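Local coordinates for protein aminoglycoside 3'-phosphotransferase AphA1-IAB (Acinetobacter baumannii, PDB 4FEU) that probably transfers phosphate from ATP to the 3'-hydroxyl of kanamycin and related aminoglycosides, conferring resistance to these antibiotics, at residues P81-K86 / T100-K105; D229-W234 / F264-D269. All coordinates share one frame; numbering follows the deposited sequence.

Contact 1. Residues P81-K86 / T100-K105. With 537 (2,6-dihydroanthra/1,9-cd/pyrazol-6-one), chain H.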
loop_
_atom_site.group_PDB
_atom_site.type_symbol
_atom_site.label_atom_id
_atom_site.label_comp_id
_atom_site.label_asym_id
_atom_site.label_seq_id
_atom_site.Cartn_x
_atom_site.Cartn_y
_atom_site.Cartn_z
ATOM N N PRO A 81 -12.429 -2.837 -5.772
ATOM C CA PRO A 81 -11.974 -2.740 -7.176
ATOM C C PRO A 81 -10.449 -2.837 -7.259
ATOM O O PRO A 81 -9.731 -1.972 -6.744
ATOM C CB PRO A 81 -12.524 -1.388 -7.632
ATOM C CG PRO A 81 -12.608 -0.564 -6.377
ATOM C CD PRO A 81 -12.717 -1.494 -5.206
ATOM N N LEU A 82 -9.953 -3.913 -7.872
ATOM C CA LEU A 82 -8.511 -4.143 -7.981
ATOM C C LEU A 82 -8.083 -4.578 -9.396
ATOM O O LEU A 82 -8.934 -5.005 -10.193
ATOM C CB LEU A 82 -8.097 -5.274 -7.000
ATOM C CG LEU A 82 -8.512 -5.258 -5.525
ATOM C CD1 LEU A 82 -7.927 -6.453 -4.843
ATOM C CD2 LEU A 82 -8.003 -4.042 -4.816
ATOM N N PRO A 83 -6.761 -4.586 -9.705
ATOM C CA PRO A 83 -6.328 -5.139 -11.005
ATOM C C PRO A 83 -6.659 -6.646 -11.053
ATOM O O PRO A 83 -6.545 -7.323 -10.020
ATOM C CB PRO A 83 -4.810 -4.904 -10.995
ATOM C CG PRO A 83 -4.586 -3.779 -9.994
ATOM C CD PRO A 83 -5.600 -4.105 -8.918
ATOM N N THR A 84 -7.075 -7.142 -12.233
ATOM C CA THR A 84 -7.451 -8.538 -12.517
ATOM C C THR A 84 -6.195 -9.398 -12.784
ATOM O O THR A 84 -5.327 -8.952 -13.528
ATOM C CB THR A 84 -8.395 -8.549 -13.761
ATOM O OG1 THR A 84 -9.589 -7.826 -13.466
ATOM C CG2 THR A 84 -8.750 -9.962 -14.253
ATOM N N ILE A 85 -6.123 -10.636 -12.225
ATOM C CA ILE A 85 -5.008 -11.568 -12.493
ATOM C C ILE A 85 -5.234 -12.275 -13.852
ATOM O O ILE A 85 -6.134 -13.101 -13.988
ATOM C CB ILE A 85 -4.808 -12.598 -11.338
ATOM C CG1 ILE A 85 -4.459 -11.887 -10.018
ATOM C CG2 ILE A 85 -3.753 -13.679 -11.699
ATOM C CD1 ILE A 85 -4.825 -12.688 -8.749
ATOM N N LYS A 86 -4.418 -11.945 -14.839
ATOM C CA LYS A 86 -4.456 -12.547 -16.162
ATOM C C LYS A 86 -3.645 -13.860 -16.149
ATOM O O LYS A 86 -4.099 -14.884 -16.647
ATOM C CB LYS A 86 -3.859 -11.579 -17.184
ATOM C CG LYS A 86 -4.872 -10.728 -17.913
ATOM C CD LYS A 86 -4.279 -10.235 -19.225
ATOM C CE LYS A 86 -4.805 -10.966 -20.445
ATOM N NZ LYS A 86 -5.885 -10.199 -21.126
ATOM N N THR A 100 -4.144 -6.649 -15.217
ATOM C CA THR A 100 -4.623 -5.523 -16.012
ATOM C C THR A 100 -4.306 -4.232 -15.220
ATOM O O THR A 100 -4.167 -4.282 -14.001
ATOM C CB THR A 100 -6.128 -5.596 -16.197
ATOM O OG1 THR A 100 -6.750 -5.485 -14.909
ATOM C CG2 THR A 100 -6.572 -6.834 -16.957
ATOM N N ALA A 101 -4.215 -3.084 -15.900
ATOM C CA ALA A 101 -3.991 -1.825 -15.220
ATOM C C ALA A 101 -5.323 -1.194 -14.798
ATOM O O ALA A 101 -6.356 -1.429 -15.424
ATOM C CB ALA A 101 -3.263 -0.879 -16.149
ATOM N N ILE A 102 -5.287 -0.364 -13.756
ATOM C CA ILE A 102 -6.431 0.419 -13.320
ATOM C C ILE A 102 -6.238 1.750 -14.039
ATOM O O ILE A 102 -5.199 2.390 -13.858
ATOM C CB ILE A 102 -6.536 0.586 -11.784
ATOM C CG1 ILE A 102 -6.774 -0.775 -11.079
ATOM C CG2 ILE A 102 -7.675 1.575 -11.457
ATOM C CD1 ILE A 102 -6.944 -0.658 -9.514
ATOM N N PRO A 103 -7.169 2.139 -14.940
ATOM C CA PRO A 103 -6.969 3.398 -15.700
ATOM C C PRO A 103 -6.981 4.659 -14.832
ATOM O O PRO A 103 -7.643 4.689 -13.809
ATOM C CB PRO A 103 -8.124 3.387 -16.709
ATOM C CG PRO A 103 -9.189 2.557 -16.058
ATOM C CD PRO A 103 -8.445 1.478 -15.305
ATOM N N GLY A 104 -6.249 5.678 -15.230
ATOM C CA GLY A 104 -6.208 6.917 -14.462
ATOM C C GLY A 104 -4.876 7.261 -13.824
ATOM O O GLY A 104 -3.826 6.762 -14.239
ATOM N N LYS A 105 -4.915 8.123 -12.810
ATOM C CA LYS A 105 -3.717 8.632 -12.152
ATOM C C LYS A 105 -3.738 8.322 -10.671
ATOM O O LYS A 105 -4.819 8.146 -10.100
ATOM C CB LYS A 105 -3.634 10.177 -12.319
ATOM C CG LYS A 105 -3.746 10.741 -13.741
ATOM C CD LYS A 105 -2.439 10.675 -14.519
ATOM C CE LYS A 105 -2.593 9.861 -15.789
ATOM N NZ LYS A 105 -1.280 9.513 -16.398
HETATM C C1 537 H . -1.194 -3.432 -11.459
HETATM C C2 537 H . -1.796 -2.204 -11.733
HETATM C C3 537 H . -1.056 -1.036 -11.579
HETATM C C4 537 H . 0.308 -1.113 -11.198
HETATM C C5 537 H . 0.880 -2.345 -10.857
HETATM C C6 537 H . 0.127 -3.506 -11.004
HETATM C C11 537 H . -0.812 1.317 -11.753
HETATM C C12 537 H . -1.525 2.430 -12.118
HETATM C C13 537 H . -0.893 3.678 -12.017
HETATM C C14 537 H . 0.445 3.709 -11.581
HETATM C C15 537 H . 1.144 2.531 -11.236
HETATM C C16 537 H . 0.518 1.293 -11.382
HETATM C C20 537 H . 1.104 0.044 -11.121
HETATM C C21 537 H . -1.618 0.214 -11.883
HETATM O O22 537 H . 2.271 -0.055 -10.732
HETATM N N23 537 H . -2.786 0.711 -12.315
HETATM N N24 537 H . -2.728 1.956 -12.472
#

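Contact 2. Residues D229-W234 / F264-D269. With KAN (kanamycin a), chain G.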
loop_
_atom_site.group_PDB
_atom_site.type_symbol
_atom_site.label_atom_id
_atom_site.label_comp_id
_atom_site.label_asym_id
_atom_site.label_seq_id
_atom_site.Cartn_x
_atom_site.Cartn_y
_atom_site.Cartn_z
ATOM N N ASP A 229 -3.577 1.717 8.013
ATOM C CA ASP A 229 -3.909 2.458 6.801
ATOM C C ASP A 229 -4.033 3.945 7.092
ATOM O O ASP A 229 -3.537 4.773 6.305
ATOM C CB ASP A 229 -5.183 1.902 6.145
ATOM C CG ASP A 229 -5.089 0.450 5.716
ATOM O OD1 ASP A 229 -3.984 0.004 5.348
ATOM O OD2 ASP A 229 -6.103 -0.255 5.808
ATOM N N LEU A 230 -4.697 4.292 8.212
ATOM C CA LEU A 230 -4.867 5.699 8.591
ATOM C C LEU A 230 -3.554 6.433 8.737
ATOM O O LEU A 230 -3.417 7.506 8.151
ATOM C CB LEU A 230 -5.804 5.913 9.800
ATOM C CG LEU A 230 -7.276 5.527 9.546
ATOM C CD1 LEU A 230 -7.960 5.105 10.817
ATOM C CD2 LEU A 230 -8.036 6.635 8.858
ATOM N N ALA A 231 -2.566 5.834 9.410
ATOM C CA ALA A 231 -1.271 6.495 9.598
ATOM C C ALA A 231 -0.508 6.778 8.305
ATOM O O ALA A 231 -0.013 7.893 8.149
ATOM C CB ALA A 231 -0.396 5.750 10.597
ATOM N N ILE A 232 -0.427 5.797 7.381
ATOM C CA ILE A 232 0.278 5.995 6.112
ATOM C C ILE A 232 -0.339 7.105 5.273
ATOM O O ILE A 232 0.393 7.966 4.801
ATOM C CB ILE A 232 0.573 4.666 5.341
ATOM C CG1 ILE A 232 1.555 3.769 6.160
ATOM C CG2 ILE A 232 1.124 4.931 3.924
ATOM C CD1 ILE A 232 1.908 2.437 5.518
ATOM N N LEU A 233 -1.675 7.129 5.132
ATOM C CA LEU A 233 -2.359 8.159 4.352
ATOM C C LEU A 233 -2.209 9.528 5.013
ATOM O O LEU A 233 -1.791 10.478 4.345
ATOM C CB LEU A 233 -3.838 7.793 4.091
ATOM C CG LEU A 233 -4.614 8.697 3.124
ATOM C CD1 LEU A 233 -3.954 8.768 1.765
ATOM C CD2 LEU A 233 -6.040 8.237 2.985
ATOM N N TRP A 234 -2.453 9.603 6.339
ATOM C CA TRP A 234 -2.334 10.829 7.127
ATOM C C TRP A 234 -0.966 11.492 6.916
ATOM O O TRP A 234 -0.904 12.695 6.689
ATOM C CB TRP A 234 -2.604 10.536 8.617
ATOM C CG TRP A 234 -2.501 11.722 9.521
ATOM C CD1 TRP A 234 -3.494 12.598 9.843
ATOM C CD2 TRP A 234 -1.330 12.164 10.219
ATOM N NE1 TRP A 234 -3.024 13.539 10.735
ATOM C CE2 TRP A 234 -1.699 13.295 10.983
ATOM C CE3 TRP A 234 -0.003 11.698 10.292
ATOM C CZ2 TRP A 234 -0.775 14.014 11.752
ATOM C CZ3 TRP A 234 0.900 12.378 11.100
ATOM C CH2 TRP A 234 0.516 13.528 11.811
ATOM N N PHE A 264 3.056 5.138 16.284
ATOM C CA PHE A 264 3.525 3.766 16.247
ATOM C C PHE A 264 3.543 3.245 14.802
ATOM O O PHE A 264 4.561 2.712 14.379
ATOM C CB PHE A 264 2.656 2.842 17.137
ATOM C CG PHE A 264 3.046 1.392 16.955
ATOM C CD1 PHE A 264 4.061 0.826 17.724
ATOM C CD2 PHE A 264 2.476 0.621 15.948
ATOM C CE1 PHE A 264 4.470 -0.492 17.511
ATOM C CE2 PHE A 264 2.890 -0.697 15.733
ATOM C CZ PHE A 264 3.870 -1.249 16.530
ATOM N N HIS A 265 2.434 3.392 14.064
ATOM C CA HIS A 265 2.326 2.895 12.691
ATOM C C HIS A 265 3.220 3.593 11.681
ATOM O O HIS A 265 3.687 2.958 10.742
ATOM C CB HIS A 265 0.851 2.773 12.232
ATOM C CG HIS A 265 0.109 1.662 12.926
ATOM N ND1 HIS A 265 -0.617 1.889 14.094
ATOM C CD2 HIS A 265 0.022 0.353 12.608
ATOM C CE1 HIS A 265 -1.162 0.725 14.423
ATOM N NE2 HIS A 265 -0.807 -0.237 13.566
ATOM N N LEU A 266 3.516 4.875 11.921
ATOM C CA LEU A 266 4.421 5.694 11.123
ATOM C C LEU A 266 5.859 5.224 11.371
ATOM O O LEU A 266 6.655 5.117 10.438
ATOM C CB LEU A 266 4.251 7.137 11.578
ATOM C CG LEU A 266 3.588 8.129 10.653
ATOM C CD1 LEU A 266 2.879 7.471 9.494
ATOM C CD2 LEU A 266 2.773 9.117 11.426
HETATM N N MSE A 267 6.178 4.906 12.624
HETATM C CA MSE A 267 7.511 4.398 12.982
HETATM C C MSE A 267 7.717 2.965 12.457
HETATM O O MSE A 267 8.792 2.656 11.954
HETATM C CB MSE A 267 7.753 4.491 14.495
HETATM C CG MSE A 267 7.875 5.923 14.977
HETATM SE SE MSE A 267 8.003 6.074 16.909
HETATM C CE MSE A 267 9.938 5.912 17.036
ATOM N N LEU A 268 6.673 2.106 12.531
ATOM C CA LEU A 268 6.756 0.743 12.001
ATOM C C LEU A 268 7.007 0.755 10.473
ATOM O O LEU A 268 7.807 -0.056 9.997
ATOM C CB LEU A 268 5.504 -0.083 12.354
ATOM C CG LEU A 268 5.452 -1.521 11.833
ATOM C CD1 LEU A 268 6.567 -2.380 12.440
ATOM C CD2 LEU A 268 4.098 -2.132 12.097
ATOM N N ASP A 269 6.376 1.709 9.727
ATOM C CA ASP A 269 6.552 1.840 8.275
ATOM C C ASP A 269 7.971 2.250 7.852
ATOM O O ASP A 269 8.311 2.073 6.686
ATOM C CB ASP A 269 5.483 2.760 7.637
ATOM C CG ASP A 269 5.287 2.523 6.146
ATOM O OD1 ASP A 269 5.103 1.353 5.746
ATOM O OD2 ASP A 269 5.277 3.506 5.387
HETATM C C1 KAN G . 7.771 4.104 0.497
HETATM C C2 KAN G . 6.621 3.632 -0.434
HETATM C C3 KAN G . 6.385 2.108 -0.321
HETATM C C4 KAN G . 7.680 1.318 -0.449
HETATM C C5 KAN G . 8.761 1.892 0.477
HETATM C C6 KAN G . 10.091 1.156 0.216
HETATM C C7 KAN G . 8.497 6.517 5.176
HETATM C C8 KAN G . 8.608 7.230 3.831
HETATM C C9 KAN G . 7.813 6.376 2.808
HETATM C C10 KAN G . 8.286 4.908 2.746
HETATM C C11 KAN G . 8.287 4.335 4.176
HETATM C C12 KAN G . 9.179 5.175 5.079
HETATM C C13 KAN G . 8.421 9.520 3.123
HETATM C C14 KAN G . 8.370 10.869 3.843
HETATM C C15 KAN G . 6.913 11.281 4.099
HETATM C C16 KAN G . 6.120 11.251 2.782
HETATM C C17 KAN G . 6.196 9.865 2.144
HETATM C C18 KAN G . 5.381 9.878 0.832
HETATM N N1 KAN G . 11.030 1.497 1.296
HETATM N N2 KAN G . 8.768 2.947 4.214
HETATM N N3 KAN G . 9.067 7.310 6.267
HETATM N N4 KAN G . 6.876 12.634 4.675
HETATM O O5 KAN G . 8.956 3.309 0.307
HETATM O O6 KAN G . 5.414 4.338 -0.106
HETATM O O7 KAN G . 5.485 1.631 -1.321
HETATM O O8 KAN G . 7.395 -0.041 -0.087
HETATM O O9 KAN G . 7.437 4.100 1.905
HETATM O O10 KAN G . 7.897 6.966 1.507
HETATM O O11 KAN G . 7.982 8.509 4.043
HETATM O O12 KAN G . 7.598 9.535 1.923
HETATM O O13 KAN G . 9.089 10.786 5.076
HETATM O O14 KAN G . 4.755 11.618 3.001
HETATM O O15 KAN G . 5.101 8.540 0.399
#

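Contact 1. Residues P81-K86 / T100-K105
Thr100 takes hold of the backbone of Thr84 with two groups at once. Its N-H points to the carbonyl oxygen of Thr84, with N to O 3.1 Å, and arrives in the carbonyl plane. The N-H of Thr84 is bonded in turn to Thr100 OG1 at 3.2 Å, a fairly straight bond of 162°. The Thr100 hydroxyl can accept it because chi1 of 63° places OG1 between the backbone N and the carbonyl carbon, while CG2 turns toward CB of Thr84.

Two residues on, the backbone of Ile102 binds the inhibitor 537 in the manner of a kinase hinge. Its N donates to 537 N23 at 3.1 Å, and its O accepts from 537 N24 at 2.9 Å. The chain here links the antiparallel sheet of the N-lobe, which ends on this side with strands 94-100 and 85-90, to the rest of the kinase-like fold. The pair of bonds is therefore consistent with occupation of the nucleotide pocket.

Pro83 packs between these two polar centres. Its CB lies close to Thr100 O at 3.1 Å. Its CG touches an outer ring of the inhibitor at C2, 3.6 Å away. Extended along its chain, Ile102 brings CD1 obliquely against the N and CD side of the Pro83 ring, 3.7 Å from CD, and both side chains also rest on Ile216.

Contact 2. Residues D229-W234 / F264-D269
Ile232 and Asp269 meet because of how each turns about its first torsion. With chi1 of -64°, Ile232 sets CG1 beside its own backbone N, and the extended chain beyond carries CD1 across to Asp269. Asp269 swings CG anti to its backbone N (chi1 -158°), which turns the flat face of the carboxylate to that methyl. Ile232 CD1 lies 3.4 Å from Asp269 OD1 and about as near CG and OD2, the two side chains crossing at about a right angle. No hydrogen bond is involved; OD1 also has a long, weak ion pair with Arg220.

Further down the interface the packing is apolar. The small side chain of Ala231 lets the helices approach, its CB reaching His265 CB at 3.6 Å, while His265 ND1 is bonded to Lys261 O. The two methyls of Leu266 go to different residues. CD1 lies 3.9 Å from Ala231 CB, and CD2 meets the Trp234 ring obliquely, 3.8 Å from CZ3, although the leucine's torsions are unusual and its exact pose is less certain.

The two helical segments cross at -75°, their axes 8.6 Å apart at closest approach. Past Ile232 the crossing opens on the active site, where the Ile232 side chain comes near Asp199, the likely proton acceptor. Kanamycin N2 donates to Asp269 O at 2.7 Å, and Asp269 OD2 touches C11 of the drug. Asp269, Glu270 and Phe272 thus line the aminoglycoside pocket of the helical C-lobe, with helix 227-237 standing behind Asp269 through Ile232.

Overall arrangement
The two contacts lie on opposite sides of the chain's centre, about 25 Å apart between their centres and about 11 Å between nearest atoms, and they do not touch. They come in series: contact 1 closes before contact 2 opens. Contact 1 sits at the end of the five-stranded antiparallel sheet, where 81-84 leads into strand 85-90 and strand 94-100 runs out into the hinge. Contact 2 joins helices 227-237 and 259-268 in the helical lobe. No strand or helix is common to both. Each borders a bound ligand, the inhibitor 537 in one case and kanamycin in the other, so together they mark the probable nucleotide pocket and the aminoglycoside pocket of a kinase-like phosphotransferase.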